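Local coordinates for petrobactin biosynthesis protein AsbB (Bacillus anthracis, PDB 3TO3) that catalyses the ATP-dependent condensation of spermidine with citryl-spermidine intermediates in the biosynthesis of the siderophore petrobactin, at residues B[42-47]-B[53-58]; B[216-221]-B[294-299]. One frame throughout, in Å; residues are numbered along the deposited sequence.

Contact 1 of 2, residues B[42-47]-B[53-58]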
loop_
_atom_site.group_PDB
_atom_site.type_symbol
_atom_site.label_atom_id
_atom_site.label_comp_id
_atom_site.label_asym_id
_atom_site.label_seq_id
_atom_site.Cartn_x
_atom_site.Cartn_y
_atom_site.Cartn_z
ATOM N N THR B 42 -30.119 -11.369 2.562
ATOM C CA THR B 42 -31.576 -11.408 2.626
ATOM C C THR B 42 -31.968 -12.059 3.950
ATOM O O THR B 42 -32.328 -13.219 4.002
ATOM C CB THR B 42 -32.162 -12.167 1.406
ATOM O OG1 THR B 42 -31.461 -13.404 1.240
ATOM C CG2 THR B 42 -31.971 -11.345 0.092
ATOM N N PRO B 43 -31.892 -11.298 5.036
ATOM C CA PRO B 43 -32.172 -11.885 6.350
ATOM C C PRO B 43 -33.629 -12.303 6.457
ATOM O O PRO B 43 -34.416 -11.881 5.626
ATOM C CB PRO B 43 -31.861 -10.735 7.312
ATOM C CG PRO B 43 -32.038 -9.495 6.480
ATOM C CD PRO B 43 -31.555 -9.865 5.116
ATOM N N ALA B 44 -33.966 -13.138 7.437
ATOM C CA ALA B 44 -35.353 -13.344 7.811
ATOM C C ALA B 44 -35.862 -12.038 8.405
ATOM O O ALA B 44 -35.102 -11.339 9.067
ATOM C CB ALA B 44 -35.502 -14.511 8.823
ATOM N N ARG B 45 -37.128 -11.706 8.142
ATOM C CA ARG B 45 -37.745 -10.488 8.662
ATOM C C ARG B 45 -38.980 -10.834 9.446
ATOM O O ARG B 45 -39.949 -11.346 8.880
ATOM C CB ARG B 45 -38.137 -9.506 7.543
ATOM C CG ARG B 45 -36.960 -8.882 6.826
ATOM C CD ARG B 45 -37.341 -7.829 5.761
ATOM N NE ARG B 45 -36.220 -7.684 4.834
ATOM C CZ ARG B 45 -35.999 -6.648 4.024
ATOM N NH1 ARG B 45 -36.828 -5.613 4.039
ATOM N NH2 ARG B 45 -34.931 -6.644 3.198
ATOM N N ILE B 46 -38.957 -10.554 10.749
ATOM C CA ILE B 46 -40.146 -10.730 11.580
ATOM C C ILE B 46 -40.774 -9.395 11.953
ATOM O O ILE B 46 -40.144 -8.575 12.614
ATOM C CB ILE B 46 -39.818 -11.427 12.861
ATOM C CG1 ILE B 46 -38.925 -12.637 12.577
ATOM C CG2 ILE B 46 -41.122 -11.780 13.564
ATOM C CD1 ILE B 46 -38.967 -13.651 13.678
ATOM N N GLU B 47 -42.012 -9.173 11.537
ATOM C CA GLU B 47 -42.596 -7.848 11.694
ATOM C C GLU B 47 -43.377 -7.678 12.994
ATOM O O GLU B 47 -44.274 -8.452 13.298
ATOM C CB GLU B 47 -43.443 -7.464 10.471
ATOM C CG GLU B 47 -44.671 -8.356 10.215
ATOM C CD GLU B 47 -45.409 -8.013 8.913
ATOM O OE1 GLU B 47 -46.465 -7.342 8.981
ATOM O OE2 GLU B 47 -44.933 -8.419 7.826
ATOM N N LEU B 53 -37.594 -7.290 13.249
ATOM C CA LEU B 53 -36.428 -8.028 13.735
ATOM C C LEU B 53 -35.724 -8.680 12.545
ATOM O O LEU B 53 -36.339 -9.445 11.805
ATOM C CB LEU B 53 -36.843 -9.107 14.736
ATOM C CG LEU B 53 -35.700 -9.982 15.252
ATOM C CD1 LEU B 53 -34.568 -9.107 15.801
ATOM C CD2 LEU B 53 -36.247 -10.901 16.334
ATOM N N PHE B 54 -34.450 -8.372 12.343
ATOM C CA PHE B 54 -33.718 -8.963 11.233
ATOM C C PHE B 54 -32.833 -10.071 11.796
ATOM O O PHE B 54 -32.109 -9.848 12.761
ATOM C CB PHE B 54 -32.828 -7.930 10.528
ATOM C CG PHE B 54 -33.572 -6.818 9.848
ATOM C CD1 PHE B 54 -33.913 -6.912 8.494
ATOM C CD2 PHE B 54 -33.887 -5.652 10.533
ATOM C CE1 PHE B 54 -34.598 -5.872 7.828
ATOM C CE2 PHE B 54 -34.558 -4.600 9.870
ATOM C CZ PHE B 54 -34.923 -4.721 8.515
ATOM N N LEU B 55 -32.902 -11.255 11.193
ATOM C CA LEU B 55 -32.053 -12.377 11.576
ATOM C C LEU B 55 -31.149 -12.726 10.420
ATOM O O LEU B 55 -31.611 -13.260 9.426
ATOM C CB LEU B 55 -32.906 -13.591 11.950
ATOM C CG LEU B 55 -33.983 -13.292 13.010
ATOM C CD1 LEU B 55 -35.043 -14.402 13.202
ATOM C CD2 LEU B 55 -33.331 -12.987 14.345
ATOM N N ILE B 56 -29.855 -12.439 10.555
ATOM C CA ILE B 56 -28.890 -12.679 9.490
ATOM C C ILE B 56 -28.089 -13.942 9.748
ATOM O O ILE B 56 -27.487 -14.104 10.809
ATOM C CB ILE B 56 -27.909 -11.489 9.331
ATOM C CG1 ILE B 56 -28.647 -10.189 9.084
ATOM C CG2 ILE B 56 -26.904 -11.728 8.208
ATOM C CD1 ILE B 56 -27.805 -8.958 9.462
ATOM N N GLN B 57 -28.062 -14.821 8.756
ATOM C CA GLN B 57 -27.346 -16.102 8.849
ATOM C C GLN B 57 -25.835 -15.963 8.658
ATOM O O GLN B 57 -25.375 -15.181 7.832
ATOM C CB GLN B 57 -27.871 -17.049 7.771
ATOM C CG GLN B 57 -29.303 -17.493 7.952
ATOM C CD GLN B 57 -29.497 -18.300 9.226
ATOM O OE1 GLN B 57 -28.631 -19.100 9.610
ATOM N NE2 GLN B 57 -30.632 -18.082 9.901
ATOM N N GLY B 58 -25.064 -16.759 9.381
ATOM C CA GLY B 58 -23.636 -16.888 9.101
ATOM C C GLY B 58 -23.122 -18.270 9.501
ATOM O O GLY B 58 -23.892 -19.124 9.958
#
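A beta hairpin at the edge of an antiparallel sheet brings Ala44 against Leu55 and Ile46 against Leu53, both as hydrogen-bonded pairs, with the non-hydrogen-bonded pair Arg45 and Phe54 between them. Four backbone bonds join the strands. Ile46 N bonds Leu53 O at 3.0 Å, and Leu53 N returns to Ile46 O. At the other pair Leu55 N bonds Ala44 O, whereas Ala44 N to Leu55 O, 3.1 Å, is bent to 140° at the hydrogen, where the strand is only beginning after Pro43. Between these bonds run two CA-H...O contacts, Phe54 CA to Ala44 O and Arg45 CA to Leu53 O. On the face carrying Ala44, Ile46, Leu53 and Leu55, the methyl-bearing ends of Ile46 and Leu55 cross at an angle, CD1 to CD1 4.0 Å, and Ala44 CB rests against Leu55 CB. The other face turns to helix 18-37, where Ile36 touches both Arg45 and Phe54 and Val32 touches Ile56. There the Phe54 ring runs alongside the Arg45 chain, whose extended course from CG to NE (chi2 -176°) lays its methylenes along the ring edge. The guanidinium plane is turned 62° from the ring, with Phe54 CE1 lying over one guanidinium face near its rim, so this is an edge contact with the ring and not a stacked cation-pi pair. Arg45 NH1 is engaged by Glu74 in a salt bridge. Strand 65-74 flanks 53-58 on its second edge through backbone bonds from Phe54 to Cys70 and Ile56 to Tyr68. Pro43, at the hairpin's open end, packs between Phe54 and Ile56: its CG meets the ring edge at Phe54 CD1, 3.8 Å, and its CB lies on Ile56 CG1 at 3.7 Å.

Contact 2 of 2, residues B[216-221]-B[294-299]. With ATP (adenosine-5'-triphosphate), chain E.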
loop_
_atom_site.group_PDB
_atom_site.type_symbol
_atom_site.label_atom_id
_atom_site.label_comp_id
_atom_site.label_asym_id
_atom_site.label_seq_id
_atom_site.Cartn_x
_atom_site.Cartn_y
_atom_site.Cartn_z
ATOM N N LYS B 216 0.243 34.527 -12.618
ATOM C CA LYS B 216 0.705 35.817 -12.142
ATOM C C LYS B 216 0.333 35.907 -10.673
ATOM O O LYS B 216 1.211 36.025 -9.817
ATOM C CB LYS B 216 0.037 36.954 -12.910
ATOM C CG LYS B 216 0.627 37.230 -14.288
ATOM C CD LYS B 216 1.954 37.981 -14.212
ATOM C CE LYS B 216 2.273 38.726 -15.522
ATOM N NZ LYS B 216 3.555 39.514 -15.472
ATOM N N SER B 217 -0.961 35.761 -10.387
ATOM C CA SER B 217 -1.510 35.962 -9.049
ATOM C C SER B 217 -1.087 34.888 -8.064
ATOM O O SER B 217 -0.788 35.166 -6.917
ATOM C CB SER B 217 -3.032 35.940 -9.126
ATOM O OG SER B 217 -3.488 36.419 -10.376
ATOM N N GLU B 218 -1.085 33.646 -8.504
ATOM C CA GLU B 218 -0.891 32.551 -7.570
ATOM C C GLU B 218 0.562 32.398 -7.106
ATOM O O GLU B 218 0.811 32.059 -5.954
ATOM C CB GLU B 218 -1.455 31.235 -8.142
ATOM C CG GLU B 218 -2.955 31.276 -8.314
ATOM C CD GLU B 218 -3.654 31.631 -6.997
ATOM O OE1 GLU B 218 -3.450 30.892 -5.996
ATOM O OE2 GLU B 218 -4.375 32.661 -6.955
ATOM N N VAL B 219 1.509 32.528 -8.025
ATOM C CA VAL B 219 2.929 32.593 -7.682
ATOM C C VAL B 219 3.473 33.990 -7.303
ATOM O O VAL B 219 4.174 34.154 -6.302
ATOM C CB VAL B 219 3.738 32.016 -8.841
ATOM C CG1 VAL B 219 5.167 31.758 -8.418
ATOM C CG2 VAL B 219 3.070 30.731 -9.338
ATOM N N GLY B 220 3.099 34.996 -8.091
ATOM C CA GLY B 220 3.660 36.325 -7.993
ATOM C C GLY B 220 4.716 36.550 -9.064
ATOM O O GLY B 220 5.440 35.626 -9.411
ATOM N N GLU B 221 4.838 37.771 -9.572
ATOM C CA GLU B 221 5.813 38.004 -10.631
ATOM C C GLU B 221 7.219 37.817 -10.105
ATOM O O GLU B 221 8.086 37.337 -10.825
ATOM C CB GLU B 221 5.701 39.405 -11.233
ATOM C CG GLU B 221 4.530 39.616 -12.155
ATOM C CD GLU B 221 3.327 40.153 -11.422
ATOM O OE1 GLU B 221 3.167 39.817 -10.226
ATOM O OE2 GLU B 221 2.552 40.920 -12.036
ATOM N N LYS B 294 -10.190 35.188 -0.461
ATOM C CA LYS B 294 -10.820 35.445 -1.765
ATOM C C LYS B 294 -10.111 34.700 -2.903
ATOM O O LYS B 294 -10.667 34.500 -3.979
ATOM C CB LYS B 294 -10.877 36.940 -2.079
ATOM C CG LYS B 294 -11.521 37.796 -0.991
ATOM C CD LYS B 294 -13.019 37.579 -0.910
ATOM C CE LYS B 294 -13.733 38.818 -0.335
ATOM N NZ LYS B 294 -13.881 39.946 -1.312
ATOM N N ARG B 295 -8.875 34.305 -2.664
ATOM C CA ARG B 295 -8.137 33.561 -3.661
ATOM C C ARG B 295 -8.796 32.205 -3.917
ATOM O O ARG B 295 -9.522 31.686 -3.074
ATOM C CB ARG B 295 -6.703 33.413 -3.197
ATOM C CG ARG B 295 -6.007 34.784 -3.132
ATOM C CD ARG B 295 -5.320 35.085 -4.451
ATOM N NE ARG B 295 -4.313 34.064 -4.686
ATOM C CZ ARG B 295 -3.193 33.974 -3.977
ATOM N NH1 ARG B 295 -2.958 34.882 -3.040
ATOM N NH2 ARG B 295 -2.312 32.990 -4.209
ATOM N N PRO B 296 -8.586 31.657 -5.106
ATOM C CA PRO B 296 -9.221 30.398 -5.508
ATOM C C PRO B 296 -8.720 29.189 -4.702
ATOM O O PRO B 296 -7.611 29.194 -4.171
ATOM C CB PRO B 296 -8.781 30.243 -6.978
ATOM C CG PRO B 296 -7.454 31.007 -7.058
ATOM C CD PRO B 296 -7.677 32.197 -6.136
ATOM N N TYR B 297 -9.568 28.169 -4.620
ATOM C CA TYR B 297 -9.202 26.868 -4.100
ATOM C C TYR B 297 -8.340 26.143 -5.119
ATOM O O TYR B 297 -8.366 26.446 -6.319
ATOM C CB TYR B 297 -10.441 25.990 -3.854
ATOM C CG TYR B 297 -11.583 26.623 -3.083
ATOM C CD1 TYR B 297 -11.537 26.751 -1.699
ATOM C CD2 TYR B 297 -12.729 27.065 -3.756
ATOM C CE1 TYR B 297 -12.613 27.335 -0.987
ATOM C CE2 TYR B 297 -13.788 27.634 -3.083
ATOM C CZ TYR B 297 -13.734 27.773 -1.695
ATOM O OH TYR B 297 -14.820 28.348 -1.059
ATOM N N VAL B 298 -7.606 25.159 -4.619
ATOM C CA VAL B 298 -6.770 24.296 -5.416
ATOM C C VAL B 298 -7.256 22.872 -5.191
ATOM O O VAL B 298 -7.384 22.406 -4.035
ATOM C CB VAL B 298 -5.316 24.460 -4.973
ATOM C CG1 VAL B 298 -4.426 23.932 -5.979
ATOM C CG2 VAL B 298 -5.018 25.919 -4.858
ATOM N N LYS B 299 -7.586 22.197 -6.282
ATOM C CA LYS B 299 -7.938 20.791 -6.213
ATOM C C LYS B 299 -6.802 20.026 -6.856
ATOM O O LYS B 299 -6.521 20.204 -8.060
ATOM C CB LYS B 299 -9.275 20.502 -6.903
ATOM C CG LYS B 299 -9.714 19.040 -6.880
ATOM C CD LYS B 299 -11.137 18.875 -7.416
ATOM C CE LYS B 299 -11.727 17.530 -7.025
ATOM N NZ LYS B 299 -13.084 17.320 -7.631
HETATM P PB ATP E . -13.928 16.022 -4.427
HETATM O O1B ATP E . -12.450 16.091 -4.137
HETATM O O2B ATP E . -14.147 15.439 -5.798
HETATM O O3B ATP E . -14.554 17.461 -4.315
HETATM P PA ATP E . -14.336 13.642 -3.178
HETATM O O1A ATP E . -12.912 13.386 -3.632
HETATM O O2A ATP E . -15.355 12.803 -3.941
HETATM O O3A ATP E . -14.677 15.147 -3.369
HETATM O "O5'" ATP E . -14.402 13.292 -1.649
HETATM C "C5'" ATP E . -15.279 13.945 -0.809
HETATM C "C4'" ATP E . -15.554 13.321 0.441
HETATM O "O4'" ATP E . -16.809 13.849 0.990
HETATM C "C3'" ATP E . -15.765 11.866 0.264
HETATM O "O3'" ATP E . -14.850 11.163 1.012
HETATM C "C2'" ATP E . -17.140 11.621 0.734
HETATM O "O2'" ATP E . -17.230 10.419 1.376
HETATM C "C1'" ATP E . -17.362 12.762 1.668
HETATM N N9 ATP E . -18.727 12.995 2.054
HETATM C C8 ATP E . -19.136 13.127 3.329
HETATM N N7 ATP E . -20.460 13.335 3.316
HETATM C C5 ATP E . -20.900 13.346 2.038
HETATM C C6 ATP E . -22.164 13.524 1.458
HETATM N N6 ATP E . -23.306 13.745 2.302
HETATM N N1 ATP E . -22.283 13.481 0.110
HETATM C C2 ATP E . -21.199 13.271 -0.666
HETATM N N3 ATP E . -19.968 13.093 -0.136
HETATM C C4 ATP E . -19.786 13.126 1.211
HETATM O O HOH W 1 -5.176 30.234 -3.857
HETATM O O HOH W 2 0.779 33.999 -3.434
#
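Glu218 and Arg295 meet from opposite directions in a side-on, two-pronged salt bridge. Arg295 NE gives its hydrogen to Glu218 OE2 at 2.7 Å, and Arg295 NH2 gives one to Glu218 OE1 at 3.0 Å. Both oxygens lie near the guanidinium plane, but the carboxylate is turned 59° against it: OE2 is met on its syn side, somewhat out of the carboxylate plane, while OE1 is approached from well above that plane. Bends in both chains make this possible. Glu218 folds at chi2 (-56°), and Arg295 folds at chi2 and chi3, which swings its NE edge toward the helix. Ser217 O sits over one guanidinium face, offset to the rim. Pro296 closes in beside the charge pair, its CD 3.4 Å from Glu218 OE2. Two waters bridge the segments. One donates to Glu218 OE1, at 2.8 Å, and to Pro296 O, tying the carboxylate to the loop backbone; the other donates to Glu218 O and makes a weak bond with Arg295 NH2. Glu218 is buried, and its charge is probably balanced largely by this arginine. Farther out, Arg295 NH1, the nitrogen Glu218 does not use, forms a second salt bridge with Asp276, while Tyr278 touches both Glu218 and Arg295, and Trp370 touches Glu218 and Pro296. Helix 208-219 ends at Val219; Gly220 is the first residue to leave it, with backbone angles that would press a CB against Val219 O. Past Pro296 the chain enters strand 297-306, where Lys299 points its amino group at the ATP beta-phosphate, near Asp459, though the place of NZ is less certain. The salt bridge thus joins the C-terminal end of helix 208-219 to the start of a mixed-sheet strand bearing the ATP-binding lysine in this IucA/IucC-family synthetase.

How the contacts relate
From the N terminus the chain passes through helix 18-37 and then closes contact 1, a short loop with only five residues between its segments, pairing neighbouring strands of the N-terminal antiparallel sheet. Contact 2 opens much later and spans 72 intervening residues of mixed helix and strand, tying helix 208-219 to the strand starting at residue 297 in the mixed sheet. The two neither nest nor cross: contact 1 is complete before contact 2 begins. They lie on opposite sides of the chain's centre, their centres 55 Å apart and their nearest atoms about 34 Å apart. One is local sheet building; the other joins distant sequence within the IucA/IucC family region.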